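Local coordinates for capsular polysaccharide export system protein KpsC (PDB 6MGB), which is a beta-2,4 Kdo-transferase that probably adds Kdo from a CMP-activated donor to the glycolipid anchor of bacterial capsules, at residues A[100-105]-A[173-178]. Numbering follows the deposited sequence.
Sequences YDATRP and LGLADE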
loop_
_atom_site.group_PDB
_atom_site.type_symbol
_atom_site.label_atom_id
_atom_site.label_comp_id
_atom_site.label_asym_id
_atom_site.label_seq_id
_atom_site.Cartn_x
_atom_site.Cartn_y
_atom_site.Cartn_z
ATOM N N TYR A 100 0.076 4.441 6.020
ATOM C CA TYR A 100 -1.296 4.067 6.335
ATOM C C TYR A 100 -1.760 4.585 7.690
ATOM O O TYR A 100 -2.926 4.388 8.041
ATOM C CB TYR A 100 -1.476 2.542 6.274
ATOM C CG TYR A 100 -0.553 1.732 7.160
ATOM C CD1 TYR A 100 -0.823 1.564 8.512
ATOM C CD2 TYR A 100 0.573 1.111 6.637
ATOM C CE1 TYR A 100 0.013 0.816 9.318
ATOM C CE2 TYR A 100 1.413 0.360 7.435
ATOM C CZ TYR A 100 1.128 0.215 8.775
ATOM O OH TYR A 100 1.962 -0.534 9.576
ATOM N N ASP A 101 -0.892 5.253 8.446
ATOM C CA ASP A 101 -1.257 5.793 9.756
ATOM C C ASP A 101 -1.715 7.237 9.578
ATOM O O ASP A 101 -0.897 8.157 9.494
ATOM C CB ASP A 101 -0.084 5.693 10.725
ATOM C CG ASP A 101 -0.414 6.248 12.098
ATOM O OD1 ASP A 101 -1.548 6.728 12.297
ATOM O OD2 ASP A 101 0.466 6.206 12.982
ATOM N N ALA A 102 -3.031 7.437 9.533
ATOM C CA ALA A 102 -3.613 8.762 9.355
ATOM C C ALA A 102 -3.675 9.576 10.644
ATOM O O ALA A 102 -4.102 10.736 10.600
ATOM C CB ALA A 102 -5.022 8.640 8.770
ATOM N N THR A 103 -3.271 9.010 11.781
ATOM C CA THR A 103 -3.321 9.733 13.048
ATOM C C THR A 103 -2.131 10.664 13.247
ATOM O O THR A 103 -2.184 11.528 14.129
ATOM C CB THR A 103 -3.385 8.749 14.223
ATOM O OG1 THR A 103 -2.111 8.116 14.400
ATOM C CG2 THR A 103 -4.454 7.683 13.984
ATOM N N ARG A 104 -1.072 10.510 12.460
ATOM C CA ARG A 104 0.111 11.358 12.541
ATOM C C ARG A 104 0.588 11.705 11.139
ATOM O O ARG A 104 0.143 11.093 10.159
ATOM C CB ARG A 104 1.249 10.659 13.287
ATOM C CG ARG A 104 0.908 10.085 14.647
ATOM C CD ARG A 104 2.046 9.185 15.102
ATOM N NE ARG A 104 2.233 8.065 14.180
ATOM C CZ ARG A 104 3.394 7.463 13.934
ATOM N NH1 ARG A 104 4.509 7.865 14.532
ATOM N NH2 ARG A 104 3.442 6.456 13.073
ATOM N N PRO A 105 1.495 12.667 10.998
ATOM C CA PRO A 105 2.161 12.853 9.706
ATOM C C PRO A 105 2.990 11.631 9.345
ATOM O O PRO A 105 3.443 10.877 10.210
ATOM C CB PRO A 105 3.048 14.084 9.934
ATOM C CG PRO A 105 2.462 14.779 11.110
ATOM C CD PRO A 105 1.869 13.708 11.970
ATOM N N LEU A 173 -5.823 2.320 11.958
ATOM C CA LEU A 173 -5.015 3.520 11.789
ATOM C C LEU A 173 -5.501 4.384 10.633
ATOM O O LEU A 173 -5.039 5.521 10.498
ATOM C CB LEU A 173 -3.542 3.152 11.600
ATOM C CG LEU A 173 -2.826 2.642 12.854
ATOM C CD1 LEU A 173 -1.361 2.324 12.586
ATOM C CD2 LEU A 173 -2.926 3.670 13.969
ATOM N N GLY A 174 -6.422 3.881 9.813
ATOM C CA GLY A 174 -7.112 4.705 8.841
ATOM C C GLY A 174 -8.440 5.213 9.370
ATOM O O GLY A 174 -9.328 5.577 8.593
ATOM N N LEU A 175 -8.589 5.231 10.695
ATOM C CA LEU A 175 -9.732 5.833 11.380
ATOM C C LEU A 175 -11.008 5.006 11.258
ATOM O O LEU A 175 -12.100 5.509 11.547
ATOM C CB LEU A 175 -9.986 7.257 10.872
ATOM C CG LEU A 175 -8.741 8.145 10.765
ATOM C CD1 LEU A 175 -9.128 9.569 10.396
ATOM C CD2 LEU A 175 -7.924 8.125 12.050
ATOM N N ALA A 176 -10.901 3.744 10.859
ATOM C CA ALA A 176 -12.043 2.853 10.718
ATOM C C ALA A 176 -11.946 1.725 11.745
ATOM O O ALA A 176 -11.068 1.720 12.611
ATOM C CB ALA A 176 -12.099 2.324 9.284
ATOM N N ASP A 177 -12.867 0.770 11.661
ATOM C CA ASP A 177 -12.778 -0.433 12.482
ATOM C C ASP A 177 -13.456 -1.580 11.739
ATOM O O ASP A 177 -13.803 -1.461 10.560
ATOM C CB ASP A 177 -13.369 -0.197 13.881
ATOM C CG ASP A 177 -14.868 0.084 13.864
ATOM O OD1 ASP A 177 -15.551 -0.254 12.875
ATOM O OD2 ASP A 177 -15.367 0.648 14.861
ATOM N N GLU A 178 -13.649 -2.696 12.441
ATOM C CA GLU A 178 -14.169 -3.898 11.800
ATOM C C GLU A 178 -15.582 -3.676 11.275
ATOM O O GLU A 178 -15.949 -4.196 10.216
ATOM C CB GLU A 178 -14.145 -5.071 12.783
ATOM C CG GLU A 178 -12.749 -5.484 13.258
ATOM C CD GLU A 178 -12.130 -4.501 14.235
ATOM O OE1 GLU A 178 -12.875 -3.922 15.052
ATOM O OE2 GLU A 178 -10.898 -4.298 14.184
#
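An Asx turn and a type I beta turn in the loop 100-105, which follows strand 90-94 of the mixed sheet, meet the Schellman motif that ends helix 169-172 in the lobe with the parallel sheet, where the two lobes of this probable GT-B glycosyltransferase come together near the bound CMP. Leu173, just past that helix, makes the central contact. Its carbonyl O takes the backbone N of Ala102 at 2.9 Å, with an N-H...O angle of 156°. Leu173 CD1 lies at the edge of the Tyr100 ring, near its plane and 3.9 Å from Tyr100 CE1, and Leu173 CD2 sits 3.7 Å from Asp101 OD1. The Tyr100 OH continues to Glu73, and the tyrosine side chain stands about 8 Å from the bound cytidine monophosphate. With CG anti to the backbone N (chi1 180°), the Asp101 carboxylate reaches the residues that follow it: OD1 accepts from Thr103 N, closing the Asx turn, and from Thr103 OG1 through its syn lone pair. Arg104 grips Asp101 OD2 side-on with NE and NH2, both from the same face of the carboxylate plane. Replacing Asp101 by alanine takes away the acceptor of four bonds and would probably leave the Arg104 guanidinium without its carboxylate and the Thr103 side chain free to turn. The Leu175 side chain, from the positive-phi C-prime residue, runs opposite to that of Thr103, with Leu175 CD2 4.0 Å from Thr103 CG2.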